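Local coordinates for Esterase/lipase (Lactobacillus rhamnosus, PDB 4N5H), which is an esterase/lipase of the alpha/beta-hydrolase fold that probably hydrolyses ester substrates and may also transfer acyl groups, at residues 54-59 and 87-92; 266-271 and 278-283. The protein carries 1 engineered substitution. One frame throughout, in Å; residues are numbered along the deposited sequence. Where two conformers were deposited one is given.

Interaction 1. Residues 54-59 and 87-92; sequences NLYYPA and NYCRYL
Tyr-56 on strand 52-58 packs against Cys-89 and Arg-90 of helix 86-94, a helix-on-sheet contact in the alpha/beta-hydrolase fold. Earlier on the strand, Asn-54 ND2 makes a weak, nearly straight hydrogen bond of 3.3 Å to Tyr-56 OH. The same amide is tied more widely, to Arg-82, Asn-83 and the backbone N of Glu-40. At Tyr-56 the CB points toward the helix, and with CG set beside the backbone N (chi1 -50°) the ring turns one face to Cys-89. Cys-89 CB sits over that face, 3.6 Å from the centroid of the Tyr-56 ring and only 15° off its normal, which meets the geometry of a CH-pi contact. The sulfur is less central: SG lies 4.6 Å from the centroid of the Tyr-56 ring in an oblique sulfur-aromatic contact. Arg-90 contributes its aliphatic part; in the conformer given, one of two deposited, its CG lies 3.9 Å from Tyr-56 CD2, an approach neither over the face nor at the edge. Tyr-57, next along the strand, turns its CB away from the helix, and its OH hydrogen-bonds to Glu-38 OE1 on the neighbouring strand 35-42.

Interaction 2. Residues 266-271 and 278-283; sequences KLWPAS and HVFNVQ. With IPA (isopropyl alcohol), chain B.
Phe-280 presents its ring edge to the indole face of Trp-268, a T-shaped (edge-to-face) pair with planes at 82° and the centroid of the indole's five-membered ring 5.3 Å from that of the phenyl ring. The touching atom is Phe-280 CZ, 3.6 Å from Trp-268 NE1 and slightly farther from CD1. Phe-280 reaches this point because its CG lies between the backbone N and the carbonyl carbon (chi1 75°), in the first turn after the N-cap residue Val-279. The NE1 hydrogen of Trp-268 is given to Thr-293 OG1, which would help hold the rotation of the indole. If an alanine replaced Trp-268, Thr-293 would probably lose its indole partner and the edge of Phe-280 the face it packs against.

On the opposite indole face lies an isopropyl alcohol, probably from the crystallisation liquor. Its C3 is modelled 3.1 Å from Trp-268 CD2, short for two carbons, so its exact position is doubtful. Lys-266 is bent at chi2 (89°); as modelled, its NZ lies 2.7 Å from the alcohol's O2, a hydrogen bond if the alcohol is placed correctly. The same ammonium makes salt bridges to Glu-292 and Glu-296.

His-278 hydrogen-bonds through ND1 to Asp-243 and through NE2 to Ser-146, consistent with a Ser-His-Asp catalytic triad; Val-279 CG1 lies over one face of its imidazole.

In the fold, strand 263-268 pairs in parallel with strand 235-240, and the short helix 280-283 follows the histidine loop. Residues of helix 288-311 pack against both segments: Glu-289 and Glu-292 touch Trp-268, Ser-290 touches Phe-280, and Thr-293 bonds the indole.

Overall arrangement
Both contacts reach the same mixed sheet, interaction 1 through strand 52-58 and interaction 2 through strand 263-268, with centres 21 Å apart. Interaction 1 is the more buried, and a helix packs on its strand largely through carbon and sulfur against one ring. Interaction 2 is partly buried, and its aromatic pair bridges a strand and a short helix beside a solvent molecule and charged side chains. Along the chain they follow in series, yet they meet in space: Tyr-88 CD2 lies 3.6 Å from Asn-281 O, linking helices 86-94 and 280-283 by packing. Helix 288-311 touches both, and only interaction 2 includes a member of the probable triad.

Interaction 1. Residues 54-59 and 87-92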
loop_
_atom_site.group_PDB
_atom_site.type_symbol
_atom_site.label_atom_id
_atom_site.label_comp_id
_atom_site.label_asym_id
_atom_site.label_seq_id
_atom_site.Cartn_x
_atom_site.Cartn_y
_atom_site.Cartn_z
ATOM N N ASN A 54 -12.167 10.828 -14.831
ATOM C CA ASN A 54 -10.749 10.600 -14.908
ATOM C C ASN A 54 -10.361 10.588 -16.379
ATOM O O ASN A 54 -11.151 10.133 -17.252
ATOM C CB ASN A 54 -10.308 9.231 -14.344
ATOM C CG ASN A 54 -10.528 9.102 -12.832
ATOM O OD1 ASN A 54 -10.568 10.029 -12.088
ATOM N ND2 ASN A 54 -10.692 7.891 -12.431
ATOM N N LEU A 55 -9.121 10.996 -16.598
ATOM C CA LEU A 55 -8.450 10.910 -17.914
ATOM C C LEU A 55 -7.205 10.050 -17.796
ATOM O O LEU A 55 -6.395 10.155 -16.862
ATOM C CB LEU A 55 -8.062 12.275 -18.455
ATOM C CG LEU A 55 -9.200 13.335 -18.459
ATOM C CD1 LEU A 55 -8.722 14.659 -18.959
ATOM C CD2 LEU A 55 -10.383 12.853 -19.292
ATOM N N TYR A 56 -6.964 9.252 -18.850
ATOM C CA TYR A 56 -5.857 8.295 -18.844
ATOM C C TYR A 56 -5.117 8.429 -20.201
ATOM O O TYR A 56 -5.729 8.635 -21.272
ATOM C CB TYR A 56 -6.331 6.839 -18.746
ATOM C CG TYR A 56 -7.322 6.551 -17.645
ATOM C CD1 TYR A 56 -8.661 6.841 -17.767
ATOM C CD2 TYR A 56 -6.891 5.880 -16.497
ATOM C CE1 TYR A 56 -9.570 6.543 -16.759
ATOM C CE2 TYR A 56 -7.806 5.530 -15.500
ATOM C CZ TYR A 56 -9.154 5.910 -15.629
ATOM O OH TYR A 56 -10.063 5.530 -14.659
ATOM N N TYR A 57 -3.801 8.251 -20.147
ATOM C CA TYR A 57 -2.948 8.391 -21.313
ATOM C C TYR A 57 -1.719 7.456 -21.218
ATOM O O TYR A 57 -1.259 7.087 -20.183
ATOM C CB TYR A 57 -2.294 9.807 -21.262
ATOM C CG TYR A 57 -3.260 10.973 -21.040
ATOM C CD1 TYR A 57 -3.543 11.391 -19.774
ATOM C CD2 TYR A 57 -3.832 11.658 -22.076
ATOM C CE1 TYR A 57 -4.371 12.426 -19.516
ATOM C CE2 TYR A 57 -4.662 12.733 -21.853
ATOM C CZ TYR A 57 -4.930 13.129 -20.524
ATOM O OH TYR A 57 -5.737 14.222 -20.301
ATOM N N PRO A 58 -1.203 7.133 -22.397
ATOM C CA PRO A 58 0.119 6.417 -22.331
ATOM C C PRO A 58 1.138 7.312 -21.684
ATOM O O PRO A 58 1.036 8.531 -21.846
ATOM C CB PRO A 58 0.427 6.222 -23.848
ATOM C CG PRO A 58 -0.412 7.189 -24.567
ATOM C CD PRO A 58 -1.620 7.483 -23.756
ATOM N N ALA A 59 2.069 6.752 -20.924
ATOM C CA ALA A 59 3.114 7.582 -20.356
ATOM C C ALA A 59 3.988 8.281 -21.375
ATOM O O ALA A 59 4.374 9.394 -21.092
ATOM C CB ALA A 59 3.940 6.801 -19.361
ATOM N N ASN A 87 -8.496 -0.155 -14.234
ATOM C CA ASN A 87 -7.451 -0.999 -14.859
ATOM C C ASN A 87 -7.758 -1.209 -16.340
ATOM O O ASN A 87 -6.853 -1.130 -17.137
ATOM C CB ASN A 87 -7.314 -2.330 -14.151
ATOM C CG ASN A 87 -6.452 -2.177 -12.885
ATOM O OD1 ASN A 87 -5.880 -1.076 -12.570
ATOM N ND2 ASN A 87 -6.351 -3.258 -12.157
ATOM N N TYR A 88 -9.013 -1.388 -16.668
ATOM C CA TYR A 88 -9.409 -1.526 -18.080
ATOM C C TYR A 88 -9.095 -0.258 -18.836
ATOM O O TYR A 88 -8.509 -0.298 -19.932
ATOM C CB TYR A 88 -10.893 -1.806 -18.150
ATOM C CG TYR A 88 -11.569 -1.823 -19.501
ATOM C CD1 TYR A 88 -12.456 -0.824 -19.850
ATOM C CD2 TYR A 88 -11.333 -2.835 -20.425
ATOM C CE1 TYR A 88 -13.123 -0.825 -21.049
ATOM C CE2 TYR A 88 -12.013 -2.861 -21.620
ATOM C CZ TYR A 88 -12.954 -1.897 -21.918
ATOM O OH TYR A 88 -13.677 -1.895 -23.082
ATOM N N CYS A 89 -9.440 0.891 -18.256
ATOM C CA CYS A 89 -9.103 2.180 -18.891
ATOM C C CYS A 89 -7.612 2.368 -19.054
ATOM O O CYS A 89 -7.157 2.854 -20.093
ATOM C CB CYS A 89 -9.730 3.338 -18.145
ATOM S SG CYS A 89 -11.547 3.450 -18.320
ATOM N N ARG A 90 -6.813 2.043 -18.019
ATOM C CA ARG A 90 -5.357 2.151 -18.171
ATOM C C ARG A 90 -4.865 1.258 -19.294
ATOM O O ARG A 90 -3.968 1.637 -20.088
ATOM C CB ARG A 90 -4.664 1.701 -16.878
ATOM C CG ARG A 90 -4.845 2.622 -15.683
ATOM C CD ARG A 90 -4.438 1.940 -14.363
ATOM N NE ARG A 90 -4.467 2.944 -13.302
ATOM C CZ ARG A 90 -4.812 2.690 -12.005
ATOM N NH1 ARG A 90 -5.086 1.487 -11.550
ATOM N NH2 ARG A 90 -4.816 3.669 -11.134
ATOM N N TYR A 91 -5.407 0.041 -19.368
ATOM C CA TYR A 91 -4.991 -0.848 -20.456
ATOM C C TYR A 91 -5.224 -0.187 -21.827
ATOM O O TYR A 91 -4.339 -0.135 -22.696
ATOM C CB TYR A 91 -5.618 -2.268 -20.448
ATOM C CG TYR A 91 -5.148 -3.018 -21.645
ATOM C CD1 TYR A 91 -3.816 -3.521 -21.696
ATOM C CD2 TYR A 91 -5.976 -3.191 -22.756
ATOM C CE1 TYR A 91 -3.366 -4.134 -22.837
ATOM C CE2 TYR A 91 -5.472 -3.815 -23.897
ATOM C CZ TYR A 91 -4.183 -4.247 -23.923
ATOM O OH TYR A 91 -3.685 -4.917 -25.036
ATOM N N LEU A 92 -6.419 0.293 -22.029
ATOM C CA LEU A 92 -6.691 0.906 -23.336
ATOM C C LEU A 92 -5.745 2.074 -23.590
ATOM O O LEU A 92 -5.209 2.213 -24.688
ATOM C CB LEU A 92 -8.157 1.311 -23.418
ATOM C CG LEU A 92 -9.201 0.248 -23.207
ATOM C CD1 LEU A 92 -10.597 0.843 -23.202
ATOM C CD2 LEU A 92 -8.997 -0.863 -24.281
#

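Interaction 2. Residues 266-271 and 278-283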
loop_
_atom_site.group_PDB
_atom_site.type_symbol
_atom_site.label_atom_id
_atom_site.label_comp_id
_atom_site.label_asym_id
_atom_site.label_seq_id
_atom_site.Cartn_x
_atom_site.Cartn_y
_atom_site.Cartn_z
ATOM N N LYS A 266 -17.897 -9.965 -31.209
ATOM C CA LYS A 266 -16.814 -10.791 -30.621
ATOM C C LYS A 266 -17.465 -11.526 -29.477
ATOM O O LYS A 266 -17.395 -11.102 -28.338
ATOM C CB LYS A 266 -15.593 -9.989 -30.184
ATOM C CG LYS A 266 -14.473 -10.818 -29.549
ATOM C CD LYS A 266 -13.521 -11.340 -30.493
ATOM C CE LYS A 266 -12.263 -11.914 -29.823
ATOM N NZ LYS A 266 -11.723 -12.669 -30.981
ATOM N N LEU A 267 -18.154 -12.620 -29.786
ATOM C CA LEU A 267 -18.934 -13.389 -28.791
ATOM C C LEU A 267 -18.246 -14.707 -28.596
ATOM O O LEU A 267 -18.122 -15.505 -29.557
ATOM C CB LEU A 267 -20.344 -13.615 -29.328
ATOM C CG LEU A 267 -21.193 -12.342 -29.358
ATOM C CD1 LEU A 267 -22.385 -12.539 -30.280
ATOM C CD2 LEU A 267 -21.638 -11.935 -27.971
ATOM N N TRP A 268 -17.775 -14.954 -27.400
ATOM C CA TRP A 268 -17.026 -16.134 -27.130
ATOM C C TRP A 268 -17.987 -17.344 -26.980
ATOM O O TRP A 268 -18.976 -17.291 -26.208
ATOM C CB TRP A 268 -16.190 -15.885 -25.849
ATOM C CG TRP A 268 -15.057 -14.927 -26.068
ATOM C CD1 TRP A 268 -15.090 -13.540 -26.039
ATOM C CD2 TRP A 268 -13.700 -15.291 -26.412
ATOM N NE1 TRP A 268 -13.847 -13.057 -26.281
ATOM C CE2 TRP A 268 -12.975 -14.085 -26.505
ATOM C CE3 TRP A 268 -13.033 -16.516 -26.592
ATOM C CZ2 TRP A 268 -11.641 -14.049 -26.823
ATOM C CZ3 TRP A 268 -11.681 -16.476 -26.915
ATOM C CH2 TRP A 268 -11.006 -15.278 -27.000
ATOM N N PRO A 269 -17.599 -18.487 -27.557
ATOM C CA PRO A 269 -18.406 -19.706 -27.338
ATOM C C PRO A 269 -18.212 -20.321 -25.963
ATOM O O PRO A 269 -17.149 -20.175 -25.325
ATOM C CB PRO A 269 -17.872 -20.639 -28.427
ATOM C CG PRO A 269 -16.487 -20.271 -28.600
ATOM C CD PRO A 269 -16.396 -18.745 -28.388
ATOM N N ALA A 270 -19.166 -21.106 -25.530
ATOM C CA ALA A 270 -19.070 -21.786 -24.248
ATOM C C ALA A 270 -17.840 -22.657 -24.135
ATOM O O ALA A 270 -17.253 -22.768 -23.076
ATOM C CB ALA A 270 -20.332 -22.589 -23.935
ATOM N N SER A 271 -17.427 -23.213 -25.260
ATOM C CA SER A 271 -16.242 -24.063 -25.329
ATOM C C SER A 271 -14.964 -23.336 -24.979
ATOM O O SER A 271 -13.961 -23.984 -24.596
ATOM C CB SER A 271 -16.155 -24.693 -26.749
ATOM O OG SER A 271 -15.991 -23.720 -27.738
ATOM N N HIS A 278 -19.430 -12.757 -17.320
ATOM C CA HIS A 278 -19.888 -11.380 -17.547
ATOM C C HIS A 278 -18.744 -10.442 -17.373
ATOM O O HIS A 278 -18.044 -10.461 -16.378
ATOM C CB HIS A 278 -20.976 -11.096 -16.478
ATOM C CG HIS A 278 -21.663 -9.791 -16.638
ATOM N ND1 HIS A 278 -22.435 -9.506 -17.743
ATOM C CD2 HIS A 278 -21.779 -8.735 -15.803
ATOM C CE1 HIS A 278 -22.915 -8.277 -17.617
ATOM N NE2 HIS A 278 -22.587 -7.816 -16.432
ATOM N N VAL A 279 -18.583 -9.588 -18.366
ATOM C CA VAL A 279 -17.630 -8.517 -18.437
ATOM C C VAL A 279 -16.193 -8.897 -18.096
ATOM O O VAL A 279 -15.454 -8.100 -17.534
ATOM C CB VAL A 279 -18.055 -7.236 -17.668
ATOM C CG1 VAL A 279 -19.406 -6.726 -18.200
ATOM C CG2 VAL A 279 -18.076 -7.398 -16.195
ATOM N N PHE A 280 -15.781 -10.100 -18.483
ATOM C CA PHE A 280 -14.460 -10.620 -18.051
ATOM C C PHE A 280 -13.326 -9.759 -18.569
ATOM O O PHE A 280 -12.341 -9.567 -17.869
ATOM C CB PHE A 280 -14.248 -12.102 -18.482
ATOM C CG PHE A 280 -13.947 -12.223 -19.952
ATOM C CD1 PHE A 280 -12.653 -12.072 -20.442
ATOM C CD2 PHE A 280 -14.992 -12.463 -20.896
ATOM C CE1 PHE A 280 -12.419 -12.116 -21.830
ATOM C CE2 PHE A 280 -14.768 -12.559 -22.239
ATOM C CZ PHE A 280 -13.442 -12.370 -22.742
ATOM N N ASN A 281 -13.513 -9.210 -19.743
ATOM C CA ASN A 281 -12.443 -8.395 -20.404
ATOM C C ASN A 281 -12.196 -7.014 -19.837
ATOM O O ASN A 281 -11.175 -6.387 -20.070
ATOM C CB ASN A 281 -12.622 -8.366 -21.907
ATOM C CG ASN A 281 -13.908 -7.725 -22.314
ATOM O OD1 ASN A 281 -14.990 -8.236 -21.937
ATOM N ND2 ASN A 281 -13.847 -6.585 -22.918
ATOM N N VAL A 282 -13.171 -6.555 -19.101
ATOM C CA VAL A 282 -13.103 -5.346 -18.298
ATOM C C VAL A 282 -12.524 -5.627 -16.875
ATOM O O VAL A 282 -11.665 -4.867 -16.341
ATOM C CB VAL A 282 -14.489 -4.725 -18.115
ATOM C CG1 VAL A 282 -14.458 -3.458 -17.242
ATOM C CG2 VAL A 282 -15.038 -4.312 -19.494
ATOM N N GLN A 283 -12.970 -6.717 -16.264
ATOM C CA GLN A 283 -12.505 -7.074 -14.923
ATOM C C GLN A 283 -11.094 -7.612 -14.857
ATOM O O GLN A 283 -10.427 -7.348 -13.860
ATOM C CB GLN A 283 -13.442 -8.081 -14.276
ATOM C CG GLN A 283 -14.795 -7.503 -14.039
ATOM C CD GLN A 283 -15.738 -8.536 -13.351
ATOM O OE1 GLN A 283 -15.557 -9.757 -13.428
ATOM N NE2 GLN A 283 -16.657 -7.949 -12.525
HETATM C C1 IPA B . -12.813 -16.981 -30.896
HETATM C C2 IPA B . -13.872 -15.839 -30.827
HETATM C C3 IPA B . -14.089 -15.315 -29.488
HETATM O O2 IPA B . -13.510 -14.615 -31.416
#